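Local coordinates for protein aldolase (Klebsiella pneumoniae, PDB 6VOQ) that is a zinc-binding member of the class II aldolase and adducin family, with an alpha/beta fold, in a four-chain assembly, at residues A54-W66 against D70-L84. Numbering follows the deposited sequence.
Sequences AQRLSVVTLQGEW and DKPSKEVTFHRAVYL. With ZN (zinc ion), chain B.
R80, on the helix 76-83, reaches the type I turn T61-G64 between the antiparallel strands 58-60 and 66-68. Its NH1 gives L62 O a nearly straight bond (3.1 Å, 166° at the hydrogen), with the oxygen in the guanidinium plane although the nitrogen stands above the carbonyl plane. The chain bends at chi3 (-83°), which lays the guanidinium over the glycine of the turn: G64 CA sits 3.4 Å from R80 CZ, over the centre of one face. Beside this partly exposed end, L62 crosses Y83 at about a right angle, CD2 lying 3.7 Å from Y83 CB, while the Y83 hydroxyl turns elsewhere, to S32. Farther along, the buried V60 and V76 side chains slide past each other, CG1 to CG1 at 4.0 Å, and join the strand to the helix at V76. S58 extends this buried side: its OG donates to D70 O at 2.8 Å, and its CB packs on P72 CB.

The other end is open to solvent along W66, K71 and R56. W66 receives K71 CD and P72 CD on the same face; K71 CD lies 3.7 Å from the centroid of the six-membered ring. W66 NE1 also makes a weak, bent bond to D70 O, the oxygen S58 already holds. At the rim, R56 NH2 and D70 OD2 approach to 2.8 Å, but the carboxylate lies over the guanidinium face, the planes 72° apart, so charge alone joins them; the directed bond here is D70 N to R56 O. The contact thus ties the hairpin to D70-P72 before E75 and the helix after it; E75 binds zinc with H94, H96 and H161. Directed bonds serve both ends, whereas the charge pair and CH-pi contacts lie at the exposed rim.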
loop_
_atom_site.group_PDB
_atom_site.type_symbol
_atom_site.label_atom_id
_atom_site.label_comp_id
_atom_site.label_asym_id
_atom_site.label_seq_id
_atom_site.Cartn_x
_atom_site.Cartn_y
_atom_site.Cartn_z
ATOM N N ALA A 54 5.972 25.714 -4.822
ATOM C CA ALA A 54 5.649 26.728 -3.820
ATOM C C ALA A 54 5.402 28.077 -4.472
ATOM O O ALA A 54 4.458 28.802 -4.134
ATOM C CB ALA A 54 6.792 26.832 -2.811
ATOM N N GLN A 55 6.234 28.410 -5.437
ATOM C CA GLN A 55 6.227 29.709 -6.056
ATOM C C GLN A 55 4.971 29.992 -6.857
ATOM O O GLN A 55 4.632 31.165 -7.029
ATOM C CB GLN A 55 7.461 29.812 -6.937
ATOM C CG GLN A 55 8.623 30.369 -6.165
ATOM C CD GLN A 55 8.172 31.612 -5.411
ATOM O OE1 GLN A 55 8.235 32.733 -5.920
ATOM N NE2 GLN A 55 7.582 31.387 -4.221
ATOM N N ARG A 56 4.253 28.968 -7.311
ATOM C CA ARG A 56 3.127 29.140 -8.217
ATOM C C ARG A 56 1.799 28.713 -7.602
ATOM O O ARG A 56 0.782 28.674 -8.304
ATOM C CB ARG A 56 3.411 28.377 -9.507
ATOM C CG ARG A 56 4.404 29.122 -10.391
ATOM C CD ARG A 56 5.166 28.182 -11.299
ATOM N NE ARG A 56 4.269 27.236 -11.956
ATOM C CZ ARG A 56 3.610 27.484 -13.084
ATOM N NH1 ARG A 56 3.751 28.655 -13.695
ATOM N NH2 ARG A 56 2.813 26.558 -13.604
ATOM N N LEU A 57 1.779 28.412 -6.308
ATOM C CA LEU A 57 0.520 28.120 -5.642
ATOM C C LEU A 57 -0.407 29.324 -5.751
ATOM O O LEU A 57 0.027 30.476 -5.670
ATOM C CB LEU A 57 0.763 27.754 -4.180
ATOM C CG LEU A 57 1.597 26.502 -3.914
ATOM C CD1 LEU A 57 2.085 26.525 -2.485
ATOM C CD2 LEU A 57 0.803 25.222 -4.186
ATOM N N SER A 58 -1.686 29.051 -5.969
ATOM C CA SER A 58 -2.648 30.116 -6.188
ATOM C C SER A 58 -2.915 30.882 -4.905
ATOM O O SER A 58 -2.877 30.330 -3.802
ATOM C CB SER A 58 -3.959 29.544 -6.707
ATOM O OG SER A 58 -3.709 28.441 -7.555
ATOM N N VAL A 59 -3.206 32.168 -5.063
ATOM C CA VAL A 59 -3.733 32.992 -3.987
ATOM C C VAL A 59 -5.008 33.649 -4.496
ATOM O O VAL A 59 -5.000 34.308 -5.543
ATOM C CB VAL A 59 -2.726 34.047 -3.507
ATOM C CG1 VAL A 59 -3.368 34.924 -2.461
ATOM C CG2 VAL A 59 -1.486 33.383 -2.959
ATOM N N VAL A 60 -6.097 33.474 -3.756
ATOM C CA VAL A 60 -7.413 33.983 -4.119
ATOM C C VAL A 60 -8.053 34.562 -2.859
ATOM O O VAL A 60 -7.759 34.127 -1.741
ATOM C CB VAL A 60 -8.269 32.852 -4.749
ATOM C CG1 VAL A 60 -8.318 31.647 -3.834
ATOM C CG2 VAL A 60 -9.665 33.322 -5.085
ATOM N N THR A 61 -8.892 35.582 -3.033
ATOM C CA THR A 61 -9.693 36.094 -1.926
ATOM C C THR A 61 -10.859 35.148 -1.652
ATOM O O THR A 61 -11.279 34.376 -2.518
ATOM C CB THR A 61 -10.244 37.494 -2.218
ATOM O OG1 THR A 61 -11.306 37.410 -3.181
ATOM C CG2 THR A 61 -9.155 38.420 -2.743
ATOM N N LEU A 62 -11.395 35.223 -0.429
ATOM C CA LEU A 62 -12.530 34.378 -0.078
ATOM C C LEU A 62 -13.749 34.656 -0.954
ATOM O O LEU A 62 -14.643 33.808 -1.043
ATOM C CB LEU A 62 -12.878 34.560 1.401
ATOM C CG LEU A 62 -11.871 33.971 2.394
ATOM C CD1 LEU A 62 -12.384 34.069 3.820
ATOM C CD2 LEU A 62 -11.544 32.524 2.049
ATOM N N GLN A 63 -13.797 35.805 -1.623
ATOM C CA GLN A 63 -14.900 36.129 -2.513
ATOM C C GLN A 63 -14.640 35.708 -3.951
ATOM O O GLN A 63 -15.472 35.989 -4.820
ATOM C CB GLN A 63 -15.205 37.629 -2.455
ATOM C CG GLN A 63 -15.634 38.106 -1.082
ATOM C CD GLN A 63 -14.458 38.210 -0.119
ATOM O OE1 GLN A 63 -13.351 38.608 -0.505
ATOM N NE2 GLN A 63 -14.691 37.841 1.139
ATOM N N GLY A 64 -13.512 35.052 -4.220
ATOM C CA GLY A 64 -13.248 34.449 -5.512
ATOM C C GLY A 64 -12.327 35.209 -6.446
ATOM O O GLY A 64 -12.165 34.786 -7.594
ATOM N N GLU A 65 -11.719 36.302 -5.999
ATOM C CA GLU A 65 -10.842 37.085 -6.860
ATOM C C GLU A 65 -9.446 36.473 -6.860
ATOM O O GLU A 65 -8.843 36.288 -5.800
ATOM C CB GLU A 65 -10.807 38.535 -6.392
ATOM C CG GLU A 65 -10.568 39.544 -7.488
ATOM C CD GLU A 65 -10.120 40.895 -6.947
ATOM O OE1 GLU A 65 -9.306 41.561 -7.627
ATOM O OE2 GLU A 65 -10.579 41.293 -5.849
ATOM N N TRP A 66 -8.938 36.176 -8.051
ATOM C CA TRP A 66 -7.626 35.561 -8.235
ATOM C C TRP A 66 -6.499 36.589 -8.042
ATOM O O TRP A 66 -6.460 37.600 -8.742
ATOM C CB TRP A 66 -7.594 34.944 -9.639
ATOM C CG TRP A 66 -6.368 34.268 -10.012
ATOM C CD1 TRP A 66 -5.493 33.656 -9.173
ATOM C CD2 TRP A 66 -5.868 34.075 -11.343
ATOM N NE1 TRP A 66 -4.457 33.120 -9.895
ATOM C CE2 TRP A 66 -4.673 33.346 -11.230
ATOM C CE3 TRP A 66 -6.312 34.451 -12.618
ATOM C CZ2 TRP A 66 -3.899 32.995 -12.336
ATOM C CZ3 TRP A 66 -5.535 34.092 -13.726
ATOM C CH2 TRP A 66 -4.345 33.372 -13.571
ATOM N N ASP A 70 -0.691 30.420 -10.197
ATOM C CA ASP A 70 -1.504 29.817 -11.244
ATOM C C ASP A 70 -2.975 29.926 -10.879
ATOM O O ASP A 70 -3.331 30.129 -9.716
ATOM C CB ASP A 70 -1.157 28.345 -11.450
ATOM C CG ASP A 70 0.274 28.124 -11.896
ATOM O OD1 ASP A 70 0.938 29.085 -12.362
ATOM O OD2 ASP A 70 0.723 26.965 -11.794
ATOM N N LYS A 71 -3.834 29.757 -11.885
ATOM C CA LYS A 71 -5.265 29.825 -11.627
ATOM C C LYS A 71 -5.620 28.744 -10.609
ATOM O O LYS A 71 -5.078 27.631 -10.679
ATOM C CB LYS A 71 -6.079 29.670 -12.919
ATOM C CG LYS A 71 -7.606 29.890 -12.749
ATOM C CD LYS A 71 -7.996 31.385 -12.692
ATOM C CE LYS A 71 -9.444 31.595 -12.189
ATOM N NZ LYS A 71 -10.415 31.826 -13.306
ATOM N N PRO A 72 -6.451 29.049 -9.615
ATOM C CA PRO A 72 -6.744 28.059 -8.577
ATOM C C PRO A 72 -7.497 26.860 -9.129
ATOM O O PRO A 72 -8.120 26.908 -10.192
ATOM C CB PRO A 72 -7.617 28.836 -7.584
ATOM C CG PRO A 72 -8.205 29.940 -8.388
ATOM C CD PRO A 72 -7.123 30.334 -9.345
ATOM N N SER A 73 -7.425 25.767 -8.377
ATOM C CA SER A 73 -8.285 24.621 -8.618
ATOM C C SER A 73 -9.736 25.069 -8.692
ATOM O O SER A 73 -10.167 25.950 -7.944
ATOM C CB SER A 73 -8.106 23.599 -7.495
ATOM O OG SER A 73 -8.946 22.476 -7.700
ATOM N N LYS A 74 -10.491 24.471 -9.615
ATOM C CA LYS A 74 -11.914 24.785 -9.699
ATOM C C LYS A 74 -12.676 24.397 -8.430
ATOM O O LYS A 74 -13.711 25.003 -8.131
ATOM C CB LYS A 74 -12.520 24.101 -10.925
ATOM C CG LYS A 74 -11.727 24.377 -12.188
ATOM C CD LYS A 74 -12.238 23.598 -13.370
ATOM C CE LYS A 74 -13.135 24.466 -14.234
ATOM N NZ LYS A 74 -13.830 23.666 -15.284
ATOM N N GLU A 75 -12.179 23.427 -7.664
ATOM C CA GLU A 75 -12.862 23.027 -6.442
ATOM C C GLU A 75 -12.615 23.981 -5.283
ATOM O O GLU A 75 -13.251 23.828 -4.228
ATOM C CB GLU A 75 -12.447 21.608 -6.061
ATOM C CG GLU A 75 -12.720 20.619 -7.173
ATOM C CD GLU A 75 -12.516 19.189 -6.757
ATOM O OE1 GLU A 75 -13.527 18.512 -6.469
ATOM O OE2 GLU A 75 -11.349 18.742 -6.723
ATOM N N VAL A 76 -11.729 24.967 -5.457
ATOM C CA VAL A 76 -11.526 25.984 -4.432
ATOM C C VAL A 76 -12.802 26.784 -4.212
ATOM O O VAL A 76 -12.991 27.369 -3.139
ATOM C CB VAL A 76 -10.329 26.883 -4.816
ATOM C CG1 VAL A 76 -10.156 28.042 -3.837
ATOM C CG2 VAL A 76 -9.054 26.046 -4.876
ATOM N N THR A 77 -13.701 26.788 -5.201
ATOM C CA THR A 77 -15.016 27.398 -5.034
ATOM C C THR A 77 -15.709 26.904 -3.767
ATOM O O THR A 77 -16.230 27.707 -2.983
ATOM C CB THR A 77 -15.885 27.116 -6.260
ATOM O OG1 THR A 77 -15.281 27.705 -7.417
ATOM C CG2 THR A 77 -17.261 27.733 -6.074
ATOM N N PHE A 78 -15.735 25.587 -3.539
ATOM C CA PHE A 78 -16.422 25.129 -2.337
ATOM C C PHE A 78 -15.509 25.076 -1.119
ATOM O O PHE A 78 -16.007 24.946 -0.001
ATOM C CB PHE A 78 -17.131 23.771 -2.563
ATOM C CG PHE A 78 -16.224 22.595 -2.874
ATOM C CD1 PHE A 78 -15.371 22.064 -1.920
ATOM C CD2 PHE A 78 -16.309 21.961 -4.096
ATOM C CE1 PHE A 78 -14.572 20.976 -2.214
ATOM C CE2 PHE A 78 -15.520 20.860 -4.395
ATOM C CZ PHE A 78 -14.654 20.368 -3.458
ATOM N N HIS A 79 -14.192 25.187 -1.299
ATOM C CA HIS A 79 -13.329 25.524 -0.173
ATOM C C HIS A 79 -13.758 26.845 0.450
ATOM O O HIS A 79 -13.934 26.944 1.669
ATOM C CB HIS A 79 -11.881 25.631 -0.633
ATOM C CG HIS A 79 -11.202 24.320 -0.835
ATOM N ND1 HIS A 79 -10.027 23.990 -0.196
ATOM C CD2 HIS A 79 -11.512 23.268 -1.629
ATOM C CE1 HIS A 79 -9.647 22.784 -0.577
ATOM N NE2 HIS A 79 -10.532 22.324 -1.444
ATOM N N ARG A 80 -13.911 27.881 -0.383
ATOM C CA ARG A 80 -14.257 29.210 0.110
ATOM C C ARG A 80 -15.572 29.205 0.865
ATOM O O ARG A 80 -15.689 29.872 1.897
ATOM C CB ARG A 80 -14.333 30.203 -1.053
ATOM C CG ARG A 80 -13.017 30.358 -1.797
ATOM C CD ARG A 80 -13.049 31.517 -2.770
ATOM N NE ARG A 80 -13.670 31.156 -4.035
ATOM C CZ ARG A 80 -14.850 31.605 -4.447
ATOM N NH1 ARG A 80 -15.553 32.441 -3.691
ATOM N NH2 ARG A 80 -15.323 31.222 -5.625
ATOM N N ALA A 81 -16.568 28.465 0.369
ATOM C CA ALA A 81 -17.849 28.381 1.060
ATOM C C ALA A 81 -17.676 27.972 2.516
ATOM O O ALA A 81 -18.342 28.525 3.397
ATOM C CB ALA A 81 -18.778 27.405 0.336
ATOM N N VAL A 82 -16.760 27.042 2.792
ATOM C CA VAL A 82 -16.512 26.628 4.172
ATOM C C VAL A 82 -15.903 27.772 4.977
ATOM O O VAL A 82 -16.371 28.095 6.074
ATOM C CB VAL A 82 -15.614 25.381 4.205
ATOM C CG1 VAL A 82 -15.308 24.993 5.654
ATOM C CG2 VAL A 82 -16.266 24.244 3.449
ATOM N N TYR A 83 -14.834 28.381 4.457
ATOM C CA TYR A 83 -14.184 29.479 5.166
ATOM C C TYR A 83 -15.169 30.589 5.495
ATOM O O TYR A 83 -15.116 31.163 6.584
ATOM C CB TYR A 83 -13.035 30.054 4.338
ATOM C CG TYR A 83 -11.838 29.151 4.209
ATOM C CD1 TYR A 83 -10.975 28.961 5.276
ATOM C CD2 TYR A 83 -11.558 28.499 3.008
ATOM C CE1 TYR A 83 -9.869 28.141 5.153
ATOM C CE2 TYR A 83 -10.468 27.666 2.883
ATOM C CZ TYR A 83 -9.622 27.496 3.955
ATOM O OH TYR A 83 -8.521 26.681 3.842
ATOM N N LEU A 84 -16.066 30.913 4.559
ATOM C CA LEU A 84 -16.989 32.028 4.724
ATOM C C LEU A 84 -18.061 31.768 5.772
ATOM O O LEU A 84 -18.807 32.697 6.104
ATOM C CB LEU A 84 -17.647 32.362 3.385
ATOM C CG LEU A 84 -16.767 33.043 2.344
ATOM C CD1 LEU A 84 -17.413 32.914 0.981
ATOM C CD2 LEU A 84 -16.556 34.514 2.702
HETATM ZN ZN ZN B . -12.897 16.421 -5.908
#